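Side-chain contacts in putative invasin (Yersinia pseudotuberculosis IP 31758, PDB 5N40), which is a putative adhesin of the invasin family that probably helps the bacterium attach to host cells and carries a C-type lectin-like fold: residues T199-A204 / M209-V214; S161-V164 / A169-D172. The protein carries 1 engineered substitution. One frame throughout, in Å; residues are numbered along the deposited sequence.

Both contacts belong to the immunoglobulin-like domain in the middle of this elongated chain. Contact 2, the earlier in sequence, lies at the base of the short hairpin 165-166/169-170, at the edge of the sheet that also holds strands 106-112, 123-131 and 183-189. Contact 1 follows it and pairs strands 197-204 and 209-217 in the other sheet of the beta sandwich. The centres of contacts 1 and 2 are about 14 Å apart, and the nearest atoms of contacts 1 and 2 are about 4 Å apart, without touching. One thus joins two inner strands of its sheet, whereas the other closes the base of a small hairpin at the domain surface.

Contact 1. Residues T199-A204 / M209-V214; sequences TLRAAA and MENTNV. Engineered in segment 199-204: Ala203 (natural residue Lys).
Thr199 OG1 gives a short hydrogen bond, 2.5 Å, to Asn213 OD1, coming in 20° out of the carbonyl plane of the amide. The two side chains stand side by side and point the same way. The Thr199 methyl CG2 rests against Asn211, 3.9 Å from Asn211 CB.

Arg201 follows in the middle of this face, facing Asn211. Its CG is anti to the backbone N (chi1 -176°), which runs the chain alongside Asn211; Asn211 OD1 lies beside the Arg201 methylenes, 3.0 Å from both Arg201 CB and Arg201 CG, a close non-bonded contact. The guanidinium and amide planes are inclined by 26°. A bend at the third torsion then turns the guanidinium so that Met209 SD lies over one of its faces, toward the rim, 3.5 Å from Arg201 NE. Met209 also reaches Ala203, an engineered residue, its CG 3.9 Å from Ala203 CB.

Beneath these side chains the backbones form a regular antiparallel hairpin. The hydrogen-bonded pairs Leu200-Thr212 and Ala202-Glu210 each close two bonds, among them Leu200 N to Thr212 O at 2.9 Å. Within the second strand, Glu210 OE1 uses its anti lone pair to accept from Asn211 N at 2.8 Å. On the reverse face, Leu200 CD1 approaches Val214 CG2 at 4.1 Å.

Leu200, Ala202 and Thr212 face the opposite sheet of the immunoglobulin-like sandwich, against Leu125 and Val127 of strand 123-131 and Val110 of strand 106-112. Strand 142-151 pairs with the flank of 197-204 turned away from 209-217, and from it Glu146 forms a salt bridge with Arg201 NH2.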
ATOM      1  N   THR A 199      -6.625  -4.640   0.029  1.00 10.96           N
ATOM      2  CA  THR A 199      -6.036  -5.142   1.263  1.00 11.14           C
ATOM      3  C   THR A 199      -4.543  -5.307   1.031  1.00 11.04           C
ATOM      4  O   THR A 199      -4.122  -6.117   0.196  1.00 14.67           O
ATOM      5  CB  THR A 199      -6.672  -6.464   1.679  1.00 16.24           C
ATOM      6  OG1 THR A 199      -8.081  -6.287   1.857  1.00 13.20           O
ATOM      7  CG2 THR A 199      -6.049  -6.962   2.979  1.00 15.08           C
ATOM      8  N   LEU A 200      -3.747  -4.528   1.750  1.00 10.05           N
ATOM      9  CA  LEU A 200      -2.296  -4.635   1.721  1.00  9.25           C
ATOM     10  C   LEU A 200      -1.817  -5.427   2.928  1.00 12.31           C
ATOM     11  O   LEU A 200      -2.219  -5.138   4.059  1.00 13.12           O
ATOM     12  CB  LEU A 200      -1.643  -3.256   1.728  1.00 12.69           C
ATOM     13  CG  LEU A 200      -1.787  -2.452   0.432  1.00 12.98           C
ATOM     14  CD1 LEU A 200      -1.233  -1.056   0.607  1.00 14.24           C
ATOM     15  CD2 LEU A 200      -1.073  -3.162  -0.719  1.00 15.80           C
ATOM     16  N   ARG A 201      -0.952  -6.405   2.693  1.00 12.23           N
ATOM     17  CA  ARG A 201      -0.364  -7.188   3.779  1.00 13.16           C
ATOM     18  C   ARG A 201       1.095  -6.788   3.969  1.00 13.90           C
ATOM     19  O   ARG A 201       1.899  -6.864   3.035  1.00 16.30           O
ATOM     20  CB  ARG A 201      -0.466  -8.685   3.510  1.00 13.74           C
ATOM     21  CG  ARG A 201       0.056  -9.526   4.663  1.00 14.99           C
ATOM     22  CD  ARG A 201      -0.458 -10.934   4.555  1.00 14.15           C
ATOM     23  NE  ARG A 201       0.139 -11.650   3.438  1.00 13.89           N
ATOM     24  CZ  ARG A 201      -0.149 -12.909   3.132  1.00 15.50           C
ATOM     25  NH1 ARG A 201      -1.036 -13.573   3.856  1.00 16.08           N
ATOM     26  NH2 ARG A 201       0.440 -13.498   2.104  1.00 15.08           N
ATOM     27  N   ALA A 202       1.422  -6.345   5.176  1.00 11.24           N
ATOM     28  CA  ALA A 202       2.799  -6.108   5.574  1.00 11.99           C
ATOM     29  C   ALA A 202       3.379  -7.402   6.125  1.00 12.81           C
ATOM     30  O   ALA A 202       2.775  -8.028   6.996  1.00 13.49           O
ATOM     31  CB  ALA A 202       2.862  -5.003   6.628  1.00 12.76           C
ATOM     32  N   ALA A 203       4.536  -7.808   5.604  1.00 12.43           N
ATOM     33  CA  ALA A 203       5.228  -9.009   6.054  1.00 10.07           C
ATOM     34  C   ALA A 203       6.642  -8.665   6.505  1.00 14.60           C
ATOM     35  O   ALA A 203       7.430  -8.103   5.735  1.00 14.89           O
ATOM     36  CB  ALA A 203       5.283 -10.061   4.947  1.00 13.32           C
ATOM     37  N   ALA A 204       6.971  -9.029   7.741  1.00 13.67           N
ATOM     38  CA  ALA A 204       8.338  -8.917   8.218  1.00 11.75           C
ATOM     39  C   ALA A 204       9.146 -10.116   7.726  1.00 13.31           C
ATOM     40  O   ALA A 204       8.592 -11.137   7.317  1.00 12.88           O
ATOM     41  CB  ALA A 204       8.369  -8.839   9.746  1.00 14.57           C
ATOM     42  N   MET A 209       3.008 -11.181   9.923  1.00 12.14           N
ATOM     43  CA  MET A 209       2.274 -10.353   8.972  1.00 11.52           C
ATOM     44  C   MET A 209       1.084  -9.685   9.648  1.00 13.90           C
ATOM     45  O   MET A 209       0.610 -10.115  10.701  1.00 14.74           O
ATOM     46  CB  MET A 209       1.759 -11.177   7.786  1.00 12.96           C
ATOM     47  CG  MET A 209       2.800 -12.062   7.131  1.00 18.02           C
ATOM     48  SD  MET A 209       2.074 -13.193   5.937  1.00 18.55           S
ATOM     49  CE  MET A 209       0.968 -14.164   6.934  1.00 20.24           C
ATOM     50  N   GLU A 210       0.584  -8.636   8.998  1.00 11.52           N
ATOM     51  CA  GLU A 210      -0.647  -7.973   9.406  1.00 12.60           C
ATOM     52  C   GLU A 210      -1.201  -7.252   8.186  1.00 13.60           C
ATOM     53  O   GLU A 210      -0.435  -6.812   7.326  1.00 12.73           O
ATOM     54  CB  GLU A 210      -0.408  -6.993  10.564  1.00 15.02           C
ATOM     55  CG  GLU A 210      -1.668  -6.323  11.082  1.00 15.83           C
ATOM     56  CD  GLU A 210      -2.722  -7.324  11.504  1.00 17.83           C
ATOM     57  OE1 GLU A 210      -3.493  -7.795  10.637  1.00 17.92           O
ATOM     58  OE2 GLU A 210      -2.758  -7.666  12.707  1.00 16.79           O
ATOM     59  N   ASN A 211      -2.535  -7.147   8.120  1.00 13.10           N
ATOM     60  CA  ASN A 211      -3.251  -6.575   6.983  1.00 13.69           C
ATOM     61  C   ASN A 211      -3.869  -5.229   7.334  1.00 14.59           C
ATOM     62  O   ASN A 211      -4.221  -4.965   8.487  1.00 14.24           O
ATOM     63  CB  ASN A 211      -4.394  -7.486   6.514  1.00 19.70           C
ATOM     64  CG  ASN A 211      -3.914  -8.800   5.948  1.00 18.84           C
ATOM     65  OD1 ASN A 211      -2.816  -8.898   5.418  1.00 24.71           O
ATOM     66  ND2 ASN A 211      -4.759  -9.821   6.040  1.00 31.28           N
ATOM     67  N   THR A 212      -4.048  -4.396   6.308  1.00 14.02           N
ATOM     68  CA  THR A 212      -4.848  -3.186   6.434  1.00 11.91           C
ATOM     69  C   THR A 212      -5.486  -2.890   5.085  1.00 16.46           C
ATOM     70  O   THR A 212      -4.948  -3.256   4.038  1.00 14.46           O
ATOM     71  CB  THR A 212      -4.007  -1.985   6.904  1.00 12.89           C
ATOM     72  OG1 THR A 212      -4.850  -1.006   7.524  1.00 16.96           O
ATOM     73  CG2 THR A 212      -3.245  -1.339   5.739  1.00 15.62           C
ATOM     74  N   ASN A 213      -6.633  -2.219   5.116  1.00 15.29           N
ATOM     75  CA  ASN A 213      -7.359  -1.874   3.904  1.00 14.79           C
ATOM     76  C   ASN A 213      -7.126  -0.416   3.544  1.00 13.36           C
ATOM     77  O   ASN A 213      -7.113   0.458   4.417  1.00 14.57           O
ATOM     78  CB  ASN A 213      -8.858  -2.127   4.068  1.00 14.23           C
ATOM     79  CG  ASN A 213      -9.199  -3.596   4.124  1.00 16.92           C
ATOM     80  OD1 ASN A 213      -8.524  -4.424   3.517  1.00 18.57           O
ATOM     81  ND2 ASN A 213     -10.252  -3.930   4.854  1.00 18.43           N
ATOM     82  N   VAL A 214      -6.929  -0.162   2.255  1.00 11.78           N
ATOM     83  CA  VAL A 214      -6.872   1.190   1.723  1.00 15.33           C
ATOM     84  C   VAL A 214      -7.864   1.294   0.573  1.00 12.26           C
ATOM     85  O   VAL A 214      -7.973   0.387  -0.261  1.00 15.08           O
ATOM     86  CB  VAL A 214      -5.446   1.571   1.270  1.00 13.00           C
ATOM     87  CG1 VAL A 214      -4.508   1.626   2.483  1.00 10.05           C
ATOM     88  CG2 VAL A 214      -4.930   0.592   0.216  1.00 15.31           C
TER

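Contact 2. Residues S161-V164 / A169-D172; sequences SGVV and ANYD
The Tyr171 ring takes Val164 O at its edge, in the plane of the ring, with Tyr171 CD2 3.5 Å from that oxygen. Val163 approaches the ring obliquely: its CG1 lies 3.6 Å from Tyr171 CE2 and about as close to CD2, and the two side chains cross at about a right angle. Two torsions bring them together. In Val163, CG1 is anti to the backbone N (chi1 -179°); in Tyr171, CG sits between the backbone N and the carbonyl carbon (chi1 65°), which places the CD2-CE2 edge beside Val163 CG1 and the Val164 carbonyl.

Val164 O serves the backbone as well. Tyr171 N donates to it in a weak hydrogen bond, 3.2 Å long and bent to 132° at the hydrogen. This pairing closes the base of the tight antiparallel hairpin made by strands 165-166 and 169-170, the latter an outermost strand of its sheet in the immunoglobulin-like domain. From Tyr171 the chain leaves the strand into a 3-10 turn.

Val163 CG1 has a second neighbour in Asn170, whose OD1 is 3.7 Å away. The amide makes a van der Waals contact with this methyl; its polar partner is Gln165, whose NE2 hydrogen-bonds both to Asn170 OD1 and to Val163 O, linking the two arms of the hairpin. The Val164 side chain is directed to one side of the contact and touches Asp190 in a loop.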
ATOM      1  N   SER A 161      -8.401  -3.330 -11.817  1.00 15.61           N
ATOM      2  CA  SER A 161      -7.924  -2.057 -11.312  1.00 15.60           C
ATOM      3  C   SER A 161      -6.398  -1.991 -11.403  1.00 16.19           C
ATOM      4  O   SER A 161      -5.711  -3.007 -11.531  1.00 17.53           O
ATOM      5  CB  SER A 161      -8.374  -1.850  -9.868  1.00 14.84           C
ATOM      6  OG  SER A 161      -8.222  -0.493  -9.492  1.00 15.32           O
ATOM      7  N   GLY A 162      -5.876  -0.773 -11.323  1.00 13.79           N
ATOM      8  CA  GLY A 162      -4.446  -0.562 -11.406  1.00 15.90           C
ATOM      9  C   GLY A 162      -3.708  -1.087 -10.186  1.00 14.69           C
ATOM     10  O   GLY A 162      -4.291  -1.419  -9.154  1.00 15.88           O
ATOM     11  N   VAL A 163      -2.384  -1.154 -10.316  1.00 14.40           N
ATOM     12  CA  VAL A 163      -1.530  -1.630  -9.228  1.00 17.45           C
ATOM     13  C   VAL A 163      -1.337  -0.502  -8.221  1.00 15.96           C
ATOM     14  O   VAL A 163      -0.926   0.607  -8.583  1.00 14.79           O
ATOM     15  CB  VAL A 163      -0.180  -2.126  -9.776  1.00 16.98           C
ATOM     16  CG1 VAL A 163       0.723  -2.645  -8.651  1.00 15.69           C
ATOM     17  CG2 VAL A 163      -0.392  -3.202 -10.820  1.00 18.80           C
ATOM     18  N   VAL A 164      -1.640  -0.781  -6.947  1.00 15.07           N
ATOM     19  CA  VAL A 164      -1.437   0.205  -5.891  1.00 13.77           C
ATOM     20  C   VAL A 164       0.047   0.521  -5.761  1.00 12.62           C
ATOM     21  O   VAL A 164       0.910  -0.357  -5.896  1.00 15.54           O
ATOM     22  CB  VAL A 164      -2.027  -0.305  -4.563  1.00 10.12           C
ATOM     23  CG1 VAL A 164      -1.568   0.546  -3.378  1.00 13.70           C
ATOM     24  CG2 VAL A 164      -3.543  -0.303  -4.629  1.00 17.90           C
ATOM     25  N   ALA A 169       6.035   3.630  -6.652  1.00 18.47           N
ATOM     26  CA  ALA A 169       6.355   2.448  -7.443  1.00 19.88           C
ATOM     27  C   ALA A 169       5.389   1.334  -7.068  1.00 18.76           C
ATOM     28  O   ALA A 169       4.707   1.397  -6.042  1.00 14.86           O
ATOM     29  CB  ALA A 169       7.801   1.985  -7.227  1.00 19.19           C
ATOM     30  N   ASN A 170       5.338   0.299  -7.905  1.00 16.97           N
ATOM     31  CA  ASN A 170       4.462  -0.831  -7.617  1.00 14.34           C
ATOM     32  C   ASN A 170       4.774  -1.379  -6.232  1.00 13.43           C
ATOM     33  O   ASN A 170       5.926  -1.386  -5.798  1.00 16.06           O
ATOM     34  CB  ASN A 170       4.625  -1.939  -8.661  1.00 15.15           C
ATOM     35  CG  ASN A 170       4.222  -1.506 -10.055  1.00 19.02           C
ATOM     36  OD1 ASN A 170       3.394  -0.611 -10.229  1.00 16.92           O
ATOM     37  ND2 ASN A 170       4.793  -2.156 -11.058  1.00 18.23           N
ATOM     38  N   TYR A 171       3.732  -1.841  -5.534  1.00 13.56           N
ATOM     39  CA  TYR A 171       3.908  -2.291  -4.154  1.00 14.56           C
ATOM     40  C   TYR A 171       4.945  -3.409  -4.053  1.00 13.78           C
ATOM     41  O   TYR A 171       5.694  -3.478  -3.073  1.00 14.01           O
ATOM     42  CB  TYR A 171       2.567  -2.751  -3.567  1.00 13.57           C
ATOM     43  CG  TYR A 171       1.994  -3.963  -4.256  1.00 13.18           C
ATOM     44  CD1 TYR A 171       2.406  -5.249  -3.913  1.00 14.56           C
ATOM     45  CD2 TYR A 171       1.052  -3.832  -5.265  1.00 13.38           C
ATOM     46  CE1 TYR A 171       1.900  -6.352  -4.553  1.00 15.70           C
ATOM     47  CE2 TYR A 171       0.533  -4.938  -5.906  1.00 14.35           C
ATOM     48  CZ  TYR A 171       0.967  -6.194  -5.550  1.00 17.01           C
ATOM     49  OH  TYR A 171       0.453  -7.292  -6.207  1.00 17.71           O
ATOM     50  N   ASP A 172       5.010  -4.292  -5.053  1.00 13.59           N
ATOM     51  CA  ASP A 172       5.908  -5.442  -4.981  1.00 17.20           C
ATOM     52  C   ASP A 172       7.365  -5.080  -5.229  1.00 19.00           C
ATOM     53  O   ASP A 172       8.232  -5.952  -5.092  1.00 17.08           O
ATOM     54  CB  ASP A 172       5.473  -6.545  -5.958  1.00 19.58           C
ATOM     55  CG  ASP A 172       5.290  -6.057  -7.393  1.00 22.42           C
ATOM     56  OD1 ASP A 172       5.734  -4.936  -7.746  1.00 20.68           O
ATOM     57  OD2 ASP A 172       4.688  -6.831  -8.173  1.00 19.68           O
TER